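Ribosomal-protein-serine acetyltransferase, putative (Vibrio cholerae O1 biovar eltor, PDB 2FCK) is a putative GNAT acetyltransferase that probably transfers acetyl groups from acetyl-CoA, perhaps to protein N-termini, its substrate not being established. Local coordinates at residues H39-D43 with L166-E170; V84-N90 with S100-G106. All blocks are in the same frame, centred on the assembly; numbering follows the deposited sequence.

How the contacts relate
Contact 2 lies in the core, its centre about 1 Å from the centre of the chain. Contact 1 is a surface contact, its centre about 14 Å from the centre of the chain. Both reach the same mixed sheet. In contact 2 two of its central strands pair through a ladder of backbone hydrogen bonds, with apolar and aromatic side chains on the two faces. In contact 1 a loop between two helices meets a beta turn through a carboxylate, a tyrosine ring and two waters. The contacts also touch each other: Val-42 CG1 of 39-43 packs 3.6 Å from Trp-104 NE1 of 100-106. The loop of contact 1 therefore leans on a side chain of the hairpin in contact 2.

Contact 1 of 2, residues H39-D43 with L166-E170; sequences HQWVD and LYAGE
Asp-43 meets the type I' turn of the beta hairpin 166-167/170-179, which runs from Tyr-167 to Glu-170 at the margin of the GNAT sheet. Residues 39-43 belong to the loop between helices 25-33 and 51-66. The tight part lies at the start of the turn. Ala-168 N donates to Asp-43 OD1 at 2.7 Å, with a bent N-H...O angle of 140°. Asp-43 OD1 accepts it through its syn lone pair, on the side of OD2. A second bond from the same N-H to OD2 is weak. Asp-43 OD1 also sits over one face of the Tyr-167 ring, offset toward the rim, 3.1 Å from Tyr-167 CD2. The carboxylate plane stands steeply, at 74°, to the ring plane. Tyr-167 has CG anti to the backbone N (chi1 -177°), which lays the ring alongside the loop. Trp-41 O reaches the ring edge near its plane, 3.6 Å from Tyr-167 CE2.

The looser part is at the phenol end, where the loop comes near mostly with backbone carbonyls. Gln-40 O is 3.5 Å from Tyr-167 OH, and no direct hydrogen bond joins them. Water 1 bridges the gap instead. It donates to Gln-40 O and lies 3.3 Å from Tyr-167 OH. At the exposed turn, water 2 donates to Asp-43 OD2 and accepts from Gly-169 N at 3.0 Å.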
# COMPACT_ATOMS: atom_id res chain seq x y z
N HIS A 39 -14.44 -18.58 11.12
CA HIS A 39 -14.68 -19.13 9.78
C HIS A 39 -15.25 -18.06 8.84
O HIS A 39 -15.08 -18.16 7.63
CB HIS A 39 -15.67 -20.29 9.84
CG HIS A 39 -17.02 -19.89 10.33
ND1 HIS A 39 -17.32 -19.77 11.68
CD2 HIS A 39 -18.13 -19.53 9.66
CE1 HIS A 39 -18.58 -19.38 11.80
NE2 HIS A 39 -19.10 -19.23 10.59
N GLN A 40 -15.92 -17.06 9.37
CA GLN A 40 -16.59 -16.13 8.48
C GLN A 40 -15.69 -15.00 8.03
O GLN A 40 -16.02 -14.31 7.06
CB GLN A 40 -17.84 -15.58 9.10
CG GLN A 40 -17.62 -14.60 10.19
CD GLN A 40 -18.89 -14.37 11.00
OE1 GLN A 40 -19.94 -13.99 10.46
NE2 GLN A 40 -18.80 -14.59 12.31
N TRP A 41 -14.56 -14.83 8.71
CA TRP A 41 -13.63 -13.74 8.45
C TRP A 41 -12.37 -14.19 7.74
O TRP A 41 -11.80 -13.44 6.98
CB TRP A 41 -13.24 -13.01 9.74
CG TRP A 41 -14.40 -12.61 10.61
CD1 TRP A 41 -14.64 -13.01 11.90
CD2 TRP A 41 -15.48 -11.74 10.25
NE1 TRP A 41 -15.80 -12.43 12.36
CE2 TRP A 41 -16.34 -11.66 11.37
CE3 TRP A 41 -15.81 -11.03 9.09
CZ2 TRP A 41 -17.52 -10.88 11.35
CZ3 TRP A 41 -16.97 -10.26 9.08
CH2 TRP A 41 -17.81 -10.19 10.21
N VAL A 42 -11.87 -15.39 8.05
CA VAL A 42 -10.65 -15.85 7.41
C VAL A 42 -11.05 -16.37 6.01
O VAL A 42 -12.13 -16.96 5.83
CB VAL A 42 -9.85 -16.85 8.30
CG1 VAL A 42 -8.39 -16.58 8.15
CG2 VAL A 42 -10.17 -16.66 9.79
N ASP A 43 -10.21 -16.08 5.01
CA ASP A 43 -10.57 -16.28 3.59
C ASP A 43 -10.70 -17.74 3.14
O ASP A 43 -11.71 -18.15 2.57
CB ASP A 43 -9.53 -15.58 2.68
CG ASP A 43 -10.16 -14.90 1.49
OD1 ASP A 43 -11.27 -14.35 1.64
OD2 ASP A 43 -9.54 -14.90 0.40
N LEU A 166 -9.75 -7.47 -0.15
CA LEU A 166 -10.37 -8.59 -0.86
C LEU A 166 -10.84 -9.69 0.11
O LEU A 166 -10.09 -10.06 1.02
CB LEU A 166 -9.38 -9.20 -1.86
CG LEU A 166 -8.80 -8.23 -2.90
CD1 LEU A 166 -7.60 -8.86 -3.63
CD2 LEU A 166 -9.92 -7.80 -3.86
N TYR A 167 -12.06 -10.17 -0.09
CA TYR A 167 -12.52 -11.44 0.50
C TYR A 167 -13.06 -12.38 -0.57
O TYR A 167 -14.05 -12.05 -1.25
CB TYR A 167 -13.58 -11.23 1.58
CG TYR A 167 -14.00 -12.52 2.26
CD1 TYR A 167 -15.04 -13.31 1.73
CD2 TYR A 167 -13.36 -12.97 3.42
CE1 TYR A 167 -15.43 -14.49 2.35
CE2 TYR A 167 -13.74 -14.15 4.04
CZ TYR A 167 -14.77 -14.90 3.50
OH TYR A 167 -15.15 -16.08 4.11
N ALA A 168 -12.40 -13.53 -0.72
CA ALA A 168 -12.76 -14.54 -1.73
C ALA A 168 -12.57 -13.99 -3.15
O ALA A 168 -13.40 -14.21 -4.04
CB ALA A 168 -14.21 -15.05 -1.53
N GLY A 169 -11.45 -13.27 -3.35
CA GLY A 169 -11.14 -12.57 -4.60
C GLY A 169 -12.06 -11.41 -5.02
O GLY A 169 -11.90 -10.89 -6.12
N GLU A 170 -13.02 -11.01 -4.18
CA GLU A 170 -13.91 -9.85 -4.46
C GLU A 170 -13.69 -8.68 -3.48
O GLU A 170 -13.36 -8.91 -2.32
CB GLU A 170 -15.36 -10.25 -4.36
CG GLU A 170 -15.79 -11.15 -5.50
CD GLU A 170 -17.27 -11.52 -5.41
OE1 GLU A 170 -17.85 -11.43 -4.29
OE2 GLU A 170 -17.84 -11.90 -6.46
O HOH W 1 -18.11 -15.36 5.29
O HOH W 2 -9.24 -12.47 -1.47

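Contact 2 of 2, residues V84-N90 with S100-G106. With NO3 (nitrate ion), chain C.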
# COMPACT_ATOMS: atom_id res chain seq x y z
N VAL A 84 -3.09 -19.76 18.99
CA VAL A 84 -4.26 -18.93 19.42
C VAL A 84 -4.77 -17.97 18.37
O VAL A 84 -5.84 -17.35 18.53
CB VAL A 84 -3.97 -18.12 20.74
CG1 VAL A 84 -3.47 -19.05 21.83
CG2 VAL A 84 -3.00 -16.99 20.50
N GLY A 85 -4.02 -17.86 17.27
CA GLY A 85 -4.37 -16.89 16.24
C GLY A 85 -3.18 -16.53 15.37
O GLY A 85 -2.16 -17.27 15.36
N MSE A 86 -3.31 -15.43 14.64
CA MSE A 86 -2.22 -14.97 13.76
C MSE A 86 -2.20 -13.45 13.76
O MSE A 86 -3.24 -12.79 13.92
CB MSE A 86 -2.42 -15.50 12.34
CG MSE A 86 -2.24 -17.01 12.23
SE MSE A 86 -2.27 -17.52 10.32
CE MSE A 86 -0.39 -17.13 9.97
N VAL A 87 -1.00 -12.90 13.61
CA VAL A 87 -0.83 -11.48 13.32
C VAL A 87 0.09 -11.42 12.11
O VAL A 87 1.01 -12.25 11.98
CB VAL A 87 -0.24 -10.68 14.53
CG1 VAL A 87 -1.27 -10.64 15.73
CG2 VAL A 87 1.17 -11.22 14.96
N ALA A 88 -0.19 -10.48 11.22
CA ALA A 88 0.59 -10.45 9.98
C ALA A 88 0.94 -9.07 9.52
O ALA A 88 0.11 -8.16 9.63
CB ALA A 88 -0.17 -11.17 8.87
N ILE A 89 2.11 -8.95 8.89
CA ILE A 89 2.34 -7.82 7.98
C ILE A 89 1.89 -8.32 6.61
O ILE A 89 2.50 -9.25 6.03
CB ILE A 89 3.83 -7.39 7.89
CG1 ILE A 89 4.38 -7.01 9.27
CG2 ILE A 89 3.97 -6.16 6.95
CD1 ILE A 89 5.89 -6.99 9.37
N ASN A 90 0.79 -7.75 6.12
CA ASN A 90 0.24 -8.23 4.88
C ASN A 90 0.96 -7.68 3.67
O ASN A 90 1.10 -8.41 2.69
CB ASN A 90 -1.23 -7.82 4.75
CG ASN A 90 -2.12 -8.54 5.67
OD1 ASN A 90 -1.93 -9.72 5.95
ND2 ASN A 90 -3.16 -7.83 6.15
N SER A 100 0.83 -2.64 5.91
CA SER A 100 -0.55 -3.12 6.16
C SER A 100 -0.53 -4.29 7.11
O SER A 100 0.19 -5.26 6.87
CB SER A 100 -1.09 -3.66 4.79
OG SER A 100 -2.02 -4.74 4.99
N LEU A 101 -1.30 -4.20 8.19
CA LEU A 101 -1.34 -5.32 9.15
C LEU A 101 -2.71 -5.99 9.14
O LEU A 101 -3.78 -5.36 8.83
CB LEU A 101 -1.08 -4.81 10.58
CG LEU A 101 0.22 -4.05 10.86
CD1 LEU A 101 0.32 -3.90 12.38
CD2 LEU A 101 1.46 -4.71 10.35
N GLY A 102 -2.69 -7.27 9.49
CA GLY A 102 -3.92 -8.00 9.67
C GLY A 102 -3.72 -8.94 10.84
O GLY A 102 -2.60 -9.13 11.31
N TYR A 103 -4.81 -9.51 11.32
CA TYR A 103 -4.74 -10.43 12.45
C TYR A 103 -6.08 -11.13 12.65
O TYR A 103 -7.13 -10.66 12.15
CB TYR A 103 -4.38 -9.70 13.80
CG TYR A 103 -5.26 -8.45 13.98
CD1 TYR A 103 -6.49 -8.54 14.61
CD2 TYR A 103 -4.84 -7.23 13.47
CE1 TYR A 103 -7.32 -7.37 14.75
CE2 TYR A 103 -5.65 -6.06 13.60
CZ TYR A 103 -6.87 -6.15 14.22
OH TYR A 103 -7.64 -5.00 14.35
N TRP A 104 -6.04 -12.24 13.38
CA TRP A 104 -7.28 -12.86 13.82
C TRP A 104 -6.93 -13.64 15.07
O TRP A 104 -5.90 -14.27 15.15
CB TRP A 104 -7.94 -13.71 12.73
CG TRP A 104 -7.07 -14.69 12.01
CD1 TRP A 104 -6.47 -14.53 10.82
CD2 TRP A 104 -6.75 -16.01 12.46
NE1 TRP A 104 -5.78 -15.69 10.47
CE2 TRP A 104 -5.95 -16.61 11.47
CE3 TRP A 104 -7.09 -16.75 13.60
CZ2 TRP A 104 -5.46 -17.92 11.59
CZ3 TRP A 104 -6.62 -18.05 13.72
CH2 TRP A 104 -5.80 -18.62 12.72
N ILE A 105 -7.75 -13.50 16.11
CA ILE A 105 -7.42 -14.14 17.37
C ILE A 105 -8.69 -14.83 17.85
O ILE A 105 -9.77 -14.25 17.75
CB ILE A 105 -6.98 -13.10 18.47
CG1 ILE A 105 -5.79 -12.23 18.00
CG2 ILE A 105 -6.68 -13.80 19.80
CD1 ILE A 105 -4.46 -12.98 17.98
N GLY A 106 -8.53 -16.06 18.33
CA GLY A 106 -9.66 -16.84 18.82
C GLY A 106 -10.28 -16.14 20.01
O GLY A 106 -9.57 -15.61 20.88
N NO3 C . -9.69 -10.69 15.97
O1 NO3 C . -10.14 -11.98 15.72
O2 NO3 C . -9.79 -9.74 14.97
O3 NO3 C . -9.12 -10.32 17.18
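Met-86, a selenomethionine here, and Trp-104 lie side by side and point the same way from a hydrogen-bonded pair of the antiparallel hairpin 83-93/98-105. Met-86 CB sits over the indole face in a CH-pi contact, 4.1 Å from the centroid of the Trp-104 five-membered ring. In one of two modelled conformers, Met-86 CG packs 3.4 Å from Trp-104 CZ2. There Met-86 SE lies obliquely, 4.6 Å from the centroid of the Trp-104 six-membered ring, a tentative Met-aromatic contact. The Trp-104 chi1 of 49° turns the indole back over strand 84-90, where Gly-85 CA is 3.6 Å from Trp-104 CZ3.

The other face carries Val-87, Ile-89, Leu-101, Tyr-103 and Ile-105. Val-87 CG1 meets Tyr-103 CB obliquely at 3.8 Å. Ile-89 CG1 meets Leu-101 CD2 at 3.9 Å. A nitrate, probably from the crystallisation liquor, takes a straight bond from Ile-105 N and approaches the Tyr-103 ring at its edge. Tyr-103 OH bonds to Ser-146 O.

As in other GNAT enzymes, strand 98-105 probably borders the acetyl-CoA site; the Q/R-x-x-G-x-G/A motif begins at Gln-110. Strand 71-77 flanks 84-90, and strand 134-139 flanks 100-105. Helix 114-129 packs on Val-87, Ile-89 and Tyr-103. On the opposite face, loop residues Leu-38 and Trp-44 touch Trp-104.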